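Local coordinates for uncharacterized protein (Corynebacterium diphtheriae, PDB 3V7B) that is of unknown function but, as a DUF2020 protein, belongs to the Mog1p/PsbP clan of alpha-beta folds, at residues A[36-47]-A[59-69]; A[86-96]-A[105-116]. All coordinates share one frame; numbering follows the deposited sequence.

Contact 1: A[36-47]-A[59-69]; sequences VADTNGQRMTGQ and VFWSYPEAPQA. With EDO (1,2-ethanediol), chain C.
Thr45 and Gly46 both face Trp61, a classic beta bulge where strands 46-50 and 57-61 begin to pair. Trp61 O takes Thr45 N at 2.8 Å and, weakly, Gly46 N at 3.4 Å; Gly46 O accepts Trp61 N in return at 2.9 Å. A second classic bulge lies one residue earlier on strand 57-61, where the backbone N atoms of Gln68 and Ala69 both bond to Phe60 O.

From this second bulge the Gln68 side chain reaches the loop after helix 33-40. With CG between the backbone N and the carbonyl carbon (chi1 72°) and the chain extended beyond it, NE2 bonds to Gln42 O at 3.0 Å. The bond is fairly straight (162° at the hydrogen) and lies near the Gln68 amide plane, yet the donor stands well above the carbonyl plane of Gln42. The Gln42 side chain slides past in the opposite direction, laying OE1 3.4 Å from Gln68 CB while that oxygen also accepts from Asn131 ND2. Beside it, Ser62 OG lies at Arg43 O, so close that the modelled length is doubtful.

Phe60 is the apolar centre. Val36 CG1 sits over one face, 4.1 Å from the ring centroid, in a CH-pi contact. Selenomethionine Met44, bent at chi2 and chi3, brings SE to the ring edge, a Met-aromatic contact 5.3 Å from the Phe60 centroid, and packs it against Phe60 CB. Gln47 runs alongside the ring, pointing the same way, with NE2 3.3 Å from Phe60 CE1 and its OE1 bonded to Ser33 OG.

An ethanediol, probably from the crystallisation liquor, bonds to Pro67 O and to Thr70 OG1. Helix 33-40 packs against the outermost hairpin of the sheet, and Val36, Asn40 and Ala69 all touch Met141 of helix 135-149.

Contact 2: A[86-96]-A[105-116]; sequences VDWAAPIDTTE and SGGRAGHEEGAV
Glu96 and Arg108 form an antiparallel hydrogen-bonded pair that adds the short strand 96-98 to the edge of a seven-stranded antiparallel sheet, after the chain has left helix 79-89 and looped back. Glu96 N to Arg108 O is nearly straight at 2.9 Å (168°), and Arg108 N to Glu96 O is more bent (136°). Glu96 O also meets Gly107 CA at 3.0 Å in a CA-H...O contact.

Both side chains of the pair leave their strands on the same face. Glu96 OE2 stands over a face of the Arg108 guanidinium, 3.3 Å from NE, with the two planes 29° apart; no N-H points at it, so this salt bridge rests on charge alone. Two of the guanidinium nitrogens bond elsewhere: NE to Pro97 O, and NH1 in a salt bridge with Glu139 of helix 135-149.

Apolar contacts tie the end of helix 79-89 to the sheet. Val86 CG1 rests 3.5 Å from Gly106 CA, where the glycine has no side chain to hold the helix off, and Ala89 CB meets Val116 CG2 at 4.3 Å. Just past the helix, Ala90 CB rests on the carbonyl oxygen of Gly107.

The connecting loop packs through Thr95, whose CG2 touches Ala109 CB at 3.7 Å, and is fixed by hydrogen bonds of its own. Pro91 O is gripped from opposite faces of its carbonyl plane, by Thr94 N on one and on the other by Thr95 OG1 at 2.9 Å.

Contact 1 closes before contact 2 opens along the chain, and the two do not touch: their centres are 20 Å apart and their nearest atoms about 7 Å. They share one antiparallel sheet, ordered 46-50, 57-61, 69-75, 124-130, 114-121, 105-111, 96-98, and each lies at one of its two margins. Contact 1 includes the outermost strand 46-50, contact 2 the opposite edge at 96-98. Helices 33-40 and 79-89 belong to one contact each, whereas helix 135-149 meets side chains of both. The two contacts thus join helix to sheet at both margins of a single domain.

Contact 1: A[36-47]-A[59-69]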
loop_
_atom_site.group_PDB
_atom_site.type_symbol
_atom_site.label_atom_id
_atom_site.label_comp_id
_atom_site.label_asym_id
_atom_site.label_seq_id
_atom_site.Cartn_x
_atom_site.Cartn_y
_atom_site.Cartn_z
ATOM N N VAL A 36 -11.980 5.020 -1.541
ATOM C CA VAL A 36 -10.893 4.705 -2.418
ATOM C C VAL A 36 -11.202 4.997 -3.877
ATOM O O VAL A 36 -10.350 5.571 -4.597
ATOM C CB VAL A 36 -10.467 3.244 -2.297
ATOM C CG1 VAL A 36 -9.489 2.873 -3.411
ATOM C CG2 VAL A 36 -9.873 2.975 -0.914
ATOM N N ALA A 37 -12.428 4.682 -4.323
ATOM C CA ALA A 37 -12.812 4.993 -5.734
ATOM C C ALA A 37 -12.768 6.484 -5.974
ATOM O O ALA A 37 -12.182 6.958 -6.980
ATOM C CB ALA A 37 -14.156 4.383 -6.117
ATOM N N ASP A 38 -13.281 7.265 -5.015
ATOM C CA ASP A 38 -13.269 8.745 -5.151
ATOM C C ASP A 38 -11.880 9.343 -5.103
ATOM O O ASP A 38 -11.564 10.226 -5.882
ATOM C CB ASP A 38 -14.165 9.381 -4.085
ATOM C CG ASP A 38 -15.647 9.210 -4.414
ATOM O OD1 ASP A 38 -15.981 9.189 -5.618
ATOM O OD2 ASP A 38 -16.492 9.065 -3.505
ATOM N N THR A 39 -11.067 8.884 -4.168
ATOM C CA THR A 39 -9.656 9.360 -3.975
ATOM C C THR A 39 -8.767 9.005 -5.142
ATOM O O THR A 39 -8.126 9.893 -5.739
ATOM C CB THR A 39 -9.041 8.773 -2.693
ATOM O OG1 THR A 39 -9.899 9.097 -1.597
ATOM C CG2 THR A 39 -7.579 9.392 -2.455
ATOM N N ASN A 40 -8.791 7.722 -5.523
ATOM C CA ASN A 40 -7.941 7.236 -6.654
ATOM C C ASN A 40 -8.536 7.656 -8.026
ATOM O O ASN A 40 -7.810 8.075 -8.893
ATOM C CB ASN A 40 -7.688 5.757 -6.594
ATOM C CG ASN A 40 -6.435 5.338 -7.334
ATOM O OD1 ASN A 40 -6.475 4.502 -8.233
ATOM N ND2 ASN A 40 -5.333 5.834 -6.898
ATOM N N GLY A 41 -9.845 7.587 -8.180
ATOM C CA GLY A 41 -10.461 8.224 -9.332
ATOM C C GLY A 41 -11.075 7.326 -10.375
ATOM O O GLY A 41 -11.571 7.844 -11.388
ATOM N N GLN A 42 -11.106 6.026 -10.128
ATOM C CA GLN A 42 -11.697 5.090 -11.074
ATOM C C GLN A 42 -12.755 4.265 -10.415
ATOM O O GLN A 42 -12.626 3.879 -9.238
ATOM C CB GLN A 42 -10.654 4.150 -11.662
ATOM C CG GLN A 42 -9.565 4.861 -12.432
ATOM C CD GLN A 42 -8.547 3.883 -13.051
ATOM O OE1 GLN A 42 -8.259 2.824 -12.499
ATOM N NE2 GLN A 42 -8.065 4.229 -14.233
ATOM N N ARG A 43 -13.830 3.984 -11.162
ATOM C CA ARG A 43 -14.844 3.088 -10.659
ATOM C C ARG A 43 -14.352 1.685 -10.266
ATOM O O ARG A 43 -13.497 1.114 -10.939
ATOM C CB ARG A 43 -15.982 2.972 -11.667
ATOM C CG ARG A 43 -16.646 4.333 -11.884
ATOM C CD ARG A 43 -17.640 4.254 -13.023
ATOM N NE ARG A 43 -18.263 5.531 -13.376
ATOM C CZ ARG A 43 -17.719 6.448 -14.194
ATOM N NH1 ARG A 43 -16.510 6.271 -14.724
ATOM N NH2 ARG A 43 -18.374 7.560 -14.507
HETATM N N MSE A 44 -14.927 1.134 -9.198
HETATM C CA MSE A 44 -14.560 -0.199 -8.683
HETATM C C MSE A 44 -15.216 -1.348 -9.450
HETATM O O MSE A 44 -16.472 -1.407 -9.608
HETATM C CB MSE A 44 -14.934 -0.345 -7.190
HETATM C CG MSE A 44 -14.136 -1.436 -6.409
HETATM SE SE MSE A 44 -12.318 -0.857 -6.018
HETATM C CE MSE A 44 -12.673 0.621 -4.871
ATOM N N THR A 45 -14.390 -2.266 -9.897
ATOM C CA THR A 45 -14.840 -3.543 -10.409
ATOM C C THR A 45 -14.863 -4.597 -9.312
ATOM O O THR A 45 -15.716 -5.468 -9.303
ATOM C CB THR A 45 -13.910 -4.067 -11.519
ATOM O OG1 THR A 45 -14.034 -3.202 -12.655
ATOM C CG2 THR A 45 -14.382 -5.420 -11.950
ATOM N N GLY A 46 -13.884 -4.569 -8.431
ATOM C CA GLY A 46 -13.804 -5.581 -7.384
ATOM C C GLY A 46 -12.618 -5.285 -6.503
ATOM O O GLY A 46 -11.835 -4.343 -6.800
ATOM N N GLN A 47 -12.463 -6.094 -5.452
ATOM C CA GLN A 47 -11.396 -5.897 -4.490
ATOM C C GLN A 47 -11.150 -7.149 -3.710
ATOM O O GLN A 47 -11.995 -7.973 -3.670
ATOM C CB GLN A 47 -11.715 -4.740 -3.558
ATOM C CG GLN A 47 -12.819 -5.010 -2.554
ATOM C CD GLN A 47 -13.267 -3.708 -1.929
ATOM O OE1 GLN A 47 -14.282 -3.165 -2.334
ATOM N NE2 GLN A 47 -12.500 -3.199 -0.982
ATOM N N VAL A 59 -6.353 -4.927 -2.087
ATOM C CA VAL A 59 -6.133 -4.599 -3.512
ATOM C C VAL A 59 -7.444 -4.228 -4.187
ATOM O O VAL A 59 -8.473 -4.857 -3.929
ATOM C CB VAL A 59 -5.562 -5.774 -4.243
ATOM C CG1 VAL A 59 -5.175 -5.346 -5.688
ATOM C CG2 VAL A 59 -4.338 -6.316 -3.501
ATOM N N PHE A 60 -7.397 -3.166 -4.999
ATOM C CA PHE A 60 -8.576 -2.586 -5.538
ATOM C C PHE A 60 -8.413 -2.481 -7.051
ATOM O O PHE A 60 -7.469 -1.894 -7.563
ATOM C CB PHE A 60 -8.870 -1.193 -4.976
ATOM C CG PHE A 60 -8.839 -1.073 -3.468
ATOM C CD1 PHE A 60 -9.989 -1.254 -2.713
ATOM C CD2 PHE A 60 -7.635 -0.854 -2.794
ATOM C CE1 PHE A 60 -9.988 -1.075 -1.345
ATOM C CE2 PHE A 60 -7.632 -0.785 -1.398
ATOM C CZ PHE A 60 -8.812 -0.894 -0.679
ATOM N N TRP A 61 -9.401 -3.032 -7.740
ATOM C CA TRP A 61 -9.438 -3.088 -9.186
ATOM C C TRP A 61 -10.521 -2.244 -9.798
ATOM O O TRP A 61 -11.638 -2.177 -9.300
ATOM C CB TRP A 61 -9.692 -4.524 -9.661
ATOM C CG TRP A 61 -8.466 -5.376 -9.645
ATOM C CD1 TRP A 61 -7.497 -5.558 -10.662
ATOM C CD2 TRP A 61 -8.110 -6.272 -8.593
ATOM N NE1 TRP A 61 -6.542 -6.460 -10.283
ATOM C CE2 TRP A 61 -6.886 -6.947 -9.013
ATOM C CE3 TRP A 61 -8.657 -6.545 -7.338
ATOM C CZ2 TRP A 61 -6.232 -7.810 -8.190
ATOM C CZ3 TRP A 61 -7.995 -7.469 -6.536
ATOM C CH2 TRP A 61 -6.815 -8.070 -6.957
ATOM N N SER A 62 -10.172 -1.610 -10.914
ATOM C CA SER A 62 -11.131 -1.019 -11.847
ATOM C C SER A 62 -11.078 -1.815 -13.148
ATOM O O SER A 62 -10.740 -2.993 -13.135
ATOM C CB SER A 62 -10.798 0.433 -12.124
ATOM O OG SER A 62 -11.885 1.100 -12.787
ATOM N N TYR A 63 -11.361 -1.191 -14.283
ATOM C CA TYR A 63 -11.421 -1.953 -15.507
ATOM C C TYR A 63 -10.055 -2.522 -16.009
ATOM O O TYR A 63 -10.027 -3.590 -16.628
ATOM C CB TYR A 63 -12.114 -1.134 -16.614
ATOM C CG TYR A 63 -11.367 0.129 -17.012
ATOM C CD1 TYR A 63 -10.358 0.099 -18.018
ATOM C CD2 TYR A 63 -11.655 1.354 -16.409
ATOM C CE1 TYR A 63 -9.663 1.258 -18.385
ATOM C CE2 TYR A 63 -10.967 2.499 -16.770
ATOM C CZ TYR A 63 -9.975 2.437 -17.755
ATOM O OH TYR A 63 -9.278 3.565 -18.080
ATOM N N PRO A 64 -8.926 -1.840 -15.759
ATOM C CA PRO A 64 -7.671 -2.479 -16.239
ATOM C C PRO A 64 -7.357 -3.819 -15.589
ATOM O O PRO A 64 -7.869 -4.170 -14.507
ATOM C CB PRO A 64 -6.585 -1.457 -15.855
ATOM C CG PRO A 64 -7.295 -0.172 -15.732
ATOM C CD PRO A 64 -8.672 -0.507 -15.197
ATOM N N GLU A 65 -6.478 -4.585 -16.210
ATOM C CA GLU A 65 -6.005 -5.820 -15.595
ATOM C C GLU A 65 -5.225 -5.547 -14.271
ATOM O O GLU A 65 -5.480 -6.181 -13.182
ATOM C CB GLU A 65 -5.136 -6.560 -16.623
ATOM C CG GLU A 65 -5.870 -6.933 -17.912
ATOM C CD GLU A 65 -6.594 -8.260 -17.798
ATOM O OE1 GLU A 65 -7.184 -8.534 -16.729
ATOM O OE2 GLU A 65 -6.584 -9.031 -18.786
ATOM N N ALA A 66 -4.285 -4.611 -14.348
ATOM C CA ALA A 66 -3.495 -4.186 -13.199
ATOM C C ALA A 66 -4.402 -3.428 -12.186
ATOM O O ALA A 66 -5.212 -2.597 -12.562
ATOM C CB ALA A 66 -2.343 -3.276 -13.672
ATOM N N PRO A 67 -4.230 -3.686 -10.899
ATOM C CA PRO A 67 -5.108 -2.993 -9.954
ATOM C C PRO A 67 -5.034 -1.460 -10.025
ATOM O O PRO A 67 -3.992 -0.906 -10.431
ATOM C CB PRO A 67 -4.653 -3.517 -8.585
ATOM C CG PRO A 67 -3.513 -4.405 -8.821
ATOM C CD PRO A 67 -3.357 -4.690 -10.265
ATOM N N GLN A 68 -6.081 -0.772 -9.581
ATOM C CA GLN A 68 -6.009 0.697 -9.519
ATOM C C GLN A 68 -5.188 1.131 -8.282
ATOM O O GLN A 68 -4.559 2.181 -8.300
ATOM C CB GLN A 68 -7.380 1.388 -9.588
ATOM C CG GLN A 68 -8.266 1.253 -8.332
ATOM C CD GLN A 68 -9.428 2.244 -8.424
ATOM O OE1 GLN A 68 -9.216 3.439 -8.579
ATOM N NE2 GLN A 68 -10.647 1.729 -8.459
ATOM N N ALA A 69 -5.244 0.376 -7.206
ATOM C CA ALA A 69 -4.499 0.702 -5.978
ATOM C C ALA A 69 -4.229 -0.582 -5.215
ATOM O O ALA A 69 -5.051 -1.514 -5.130
ATOM C CB ALA A 69 -5.279 1.694 -5.090
HETATM C C1 EDO C . -0.808 -0.425 -9.826
HETATM O O1 EDO C . -1.423 -1.528 -10.511
HETATM C C2 EDO C . -1.308 -0.401 -8.372
HETATM O O2 EDO C . -1.108 -1.603 -7.591
#

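Contact 2: A[86-96]-A[105-116]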
loop_
_atom_site.group_PDB
_atom_site.type_symbol
_atom_site.label_atom_id
_atom_site.label_comp_id
_atom_site.label_asym_id
_atom_site.label_seq_id
_atom_site.Cartn_x
_atom_site.Cartn_y
_atom_site.Cartn_z
ATOM N N VAL A 86 10.739 -0.426 2.331
ATOM C CA VAL A 86 10.500 0.909 1.886
ATOM C C VAL A 86 11.466 1.313 0.733
ATOM O O VAL A 86 11.037 1.885 -0.252
ATOM C CB VAL A 86 10.545 1.894 3.064
ATOM C CG1 VAL A 86 10.578 3.317 2.550
ATOM C CG2 VAL A 86 9.360 1.716 4.037
ATOM N N ASP A 87 12.760 0.963 0.862
ATOM C CA ASP A 87 13.744 1.273 -0.153
ATOM C C ASP A 87 13.508 0.455 -1.401
ATOM O O ASP A 87 13.795 0.910 -2.516
ATOM C CB ASP A 87 15.185 1.013 0.387
ATOM C CG ASP A 87 15.604 1.995 1.418
ATOM O OD1 ASP A 87 14.805 2.927 1.758
ATOM O OD2 ASP A 87 16.779 1.860 1.877
ATOM N N TRP A 88 12.981 -0.742 -1.267
ATOM C CA TRP A 88 12.617 -1.525 -2.465
ATOM C C TRP A 88 11.455 -0.901 -3.218
ATOM O O TRP A 88 11.569 -0.667 -4.440
ATOM C CB TRP A 88 12.327 -2.943 -2.031
ATOM C CG TRP A 88 11.485 -3.754 -2.961
ATOM C CD1 TRP A 88 11.855 -4.338 -4.168
ATOM C CD2 TRP A 88 10.056 -4.107 -2.774
ATOM N NE1 TRP A 88 10.765 -4.994 -4.752
ATOM C CE2 TRP A 88 9.668 -4.906 -3.955
ATOM C CE3 TRP A 88 9.106 -3.862 -1.782
ATOM C CZ2 TRP A 88 8.384 -5.413 -4.106
ATOM C CZ3 TRP A 88 7.820 -4.347 -1.958
ATOM C CH2 TRP A 88 7.473 -5.120 -3.088
ATOM N N ALA A 89 10.396 -0.509 -2.479
ATOM C CA ALA A 89 9.180 0.052 -3.090
ATOM C C ALA A 89 9.416 1.463 -3.657
ATOM O O ALA A 89 8.845 1.822 -4.674
ATOM C CB ALA A 89 8.044 0.091 -2.103
ATOM N N ALA A 90 10.289 2.226 -2.972
ATOM C CA ALA A 90 10.560 3.654 -3.245
ATOM C C ALA A 90 12.062 3.874 -3.225
ATOM O O ALA A 90 12.597 4.320 -2.229
ATOM C CB ALA A 90 9.804 4.601 -2.267
ATOM N N PRO A 91 12.729 3.585 -4.357
ATOM C CA PRO A 91 14.227 3.614 -4.338
ATOM C C PRO A 91 14.769 5.022 -4.065
ATOM O O PRO A 91 14.198 6.014 -4.538
ATOM C CB PRO A 91 14.628 3.116 -5.747
ATOM C CG PRO A 91 13.448 2.287 -6.197
ATOM C CD PRO A 91 12.198 2.917 -5.575
ATOM N N ILE A 92 15.933 5.050 -3.415
ATOM C CA ILE A 92 16.529 6.240 -2.839
ATOM C C ILE A 92 16.790 7.195 -3.973
ATOM O O ILE A 92 16.505 8.371 -3.812
ATOM C CB ILE A 92 17.860 5.949 -2.122
ATOM C CG1 ILE A 92 17.663 5.130 -0.847
ATOM C CG2 ILE A 92 18.569 7.248 -1.730
ATOM C CD1 ILE A 92 16.790 5.802 0.173
ATOM N N ASP A 93 17.202 6.707 -5.140
ATOM C CA ASP A 93 17.532 7.651 -6.221
ATOM C C ASP A 93 16.464 8.009 -7.195
ATOM O O ASP A 93 16.724 8.749 -8.171
ATOM C CB ASP A 93 18.747 7.142 -6.997
ATOM C CG ASP A 93 18.539 5.769 -7.607
ATOM O OD1 ASP A 93 17.360 5.381 -7.768
ATOM O OD2 ASP A 93 19.564 5.102 -7.902
ATOM N N THR A 94 15.254 7.506 -6.993
ATOM C CA THR A 94 14.181 7.718 -7.941
ATOM C C THR A 94 12.936 8.282 -7.286
ATOM O O THR A 94 11.933 8.441 -7.943
ATOM C CB THR A 94 13.792 6.408 -8.717
ATOM O OG1 THR A 94 13.363 5.367 -7.798
ATOM C CG2 THR A 94 14.906 5.936 -9.579
ATOM N N THR A 95 12.978 8.544 -5.974
ATOM C CA THR A 95 11.835 9.019 -5.286
ATOM C C THR A 95 12.254 10.164 -4.373
ATOM O O THR A 95 13.478 10.327 -4.071
ATOM C CB THR A 95 11.144 7.886 -4.451
ATOM O OG1 THR A 95 12.012 7.470 -3.396
ATOM C CG2 THR A 95 10.752 6.652 -5.412
ATOM N N GLU A 96 11.244 10.901 -3.886
ATOM C CA GLU A 96 11.463 12.019 -2.977
ATOM C C GLU A 96 11.028 11.653 -1.578
ATOM O O GLU A 96 10.328 10.615 -1.370
ATOM C CB GLU A 96 10.803 13.319 -3.502
ATOM C CG GLU A 96 9.310 13.190 -3.662
ATOM C CD GLU A 96 8.569 14.438 -4.043
ATOM O OE1 GLU A 96 9.181 15.469 -4.338
ATOM O OE2 GLU A 96 7.326 14.358 -4.039
ATOM N N SER A 105 8.713 7.610 7.774
ATOM C CA SER A 105 9.765 8.021 6.834
ATOM C C SER A 105 9.879 7.068 5.672
ATOM O O SER A 105 9.894 5.887 5.844
ATOM C CB SER A 105 11.117 8.009 7.537
ATOM O OG SER A 105 12.082 8.750 6.808
ATOM N N GLY A 106 10.103 7.573 4.496
ATOM C CA GLY A 106 10.296 6.709 3.367
ATOM C C GLY A 106 10.358 7.584 2.105
ATOM O O GLY A 106 10.986 8.640 2.171
ATOM N N GLY A 107 9.651 7.187 1.058
ATOM C CA GLY A 107 9.700 7.886 -0.272
ATOM C C GLY A 107 8.378 7.852 -1.026
ATOM O O GLY A 107 7.472 7.057 -0.720
ATOM N N ARG A 108 8.288 8.686 -2.054
ATOM C CA ARG A 108 7.086 8.843 -2.821
ATOM C C ARG A 108 7.496 9.344 -4.215
ATOM O O ARG A 108 8.560 9.969 -4.370
ATOM C CB ARG A 108 6.103 9.830 -2.157
ATOM C CG ARG A 108 6.687 11.189 -1.849
ATOM C CD ARG A 108 5.665 12.210 -1.405
ATOM N NE ARG A 108 6.362 13.463 -1.059
ATOM C CZ ARG A 108 5.758 14.639 -0.844
ATOM N NH1 ARG A 108 4.428 14.725 -0.899
ATOM N NH2 ARG A 108 6.487 15.732 -0.551
ATOM N N ALA A 109 6.679 9.032 -5.206
ATOM C CA ALA A 109 6.950 9.350 -6.605
ATOM C C ALA A 109 5.627 9.138 -7.357
ATOM O O ALA A 109 4.830 8.199 -7.007
ATOM C CB ALA A 109 8.013 8.428 -7.194
ATOM N N GLY A 110 5.359 10.020 -8.325
ATOM C CA GLY A 110 4.200 9.877 -9.180
ATOM C C GLY A 110 4.676 10.086 -10.617
ATOM O O GLY A 110 5.261 11.109 -10.887
ATOM N N HIS A 111 4.522 9.095 -11.502
ATOM C CA HIS A 111 4.961 9.214 -12.935
ATOM C C HIS A 111 3.884 8.721 -13.875
ATOM O O HIS A 111 2.787 8.391 -13.443
ATOM C CB HIS A 111 6.229 8.398 -13.180
ATOM C CG HIS A 111 7.356 8.714 -12.239
ATOM N ND1 HIS A 111 7.901 9.957 -12.132
ATOM C CD2 HIS A 111 8.061 7.896 -11.354
ATOM C CE1 HIS A 111 8.889 9.936 -11.213
ATOM N NE2 HIS A 111 8.990 8.672 -10.736
ATOM N N GLU A 112 4.179 8.603 -15.177
ATOM C CA GLU A 112 3.196 8.103 -16.145
ATOM C C GLU A 112 2.752 6.653 -15.829
ATOM O O GLU A 112 1.599 6.270 -16.081
ATOM C CB GLU A 112 3.739 8.268 -17.594
ATOM C CG GLU A 112 5.269 8.413 -17.723
ATOM C CD GLU A 112 5.819 9.784 -17.303
ATOM O OE1 GLU A 112 6.682 9.829 -16.397
ATOM O OE2 GLU A 112 5.374 10.816 -17.861
ATOM N N GLU A 113 3.662 5.881 -15.217
ATOM C CA GLU A 113 3.481 4.424 -14.887
ATOM C C GLU A 113 2.651 4.148 -13.621
ATOM O O GLU A 113 2.291 2.976 -13.358
ATOM C CB GLU A 113 4.857 3.769 -14.617
ATOM C CG GLU A 113 5.754 3.523 -15.822
ATOM C CD GLU A 113 6.242 4.814 -16.438
ATOM O OE1 GLU A 113 6.673 5.720 -15.661
ATOM O OE2 GLU A 113 6.142 4.921 -17.684
ATOM N N GLY A 114 2.368 5.211 -12.859
ATOM C CA GLY A 114 1.712 5.104 -11.562
ATOM C C GLY A 114 2.468 5.819 -10.456
ATOM O O GLY A 114 3.418 6.580 -10.704
ATOM N N ALA A 115 2.070 5.548 -9.195
ATOM C CA ALA A 115 2.580 6.303 -8.093
ATOM C C ALA A 115 2.873 5.313 -6.991
ATOM O O ALA A 115 2.235 4.291 -6.929
ATOM C CB ALA A 115 1.557 7.340 -7.614
ATOM N N VAL A 116 3.736 5.710 -6.081
ATOM C CA VAL A 116 4.025 4.941 -4.870
ATOM C C VAL A 116 4.204 5.868 -3.670
ATOM O O VAL A 116 4.625 7.028 -3.790
ATOM C CB VAL A 116 5.286 4.048 -5.049
ATOM C CG1 VAL A 116 6.543 4.938 -5.272
ATOM C CG2 VAL A 116 5.406 2.969 -3.921
#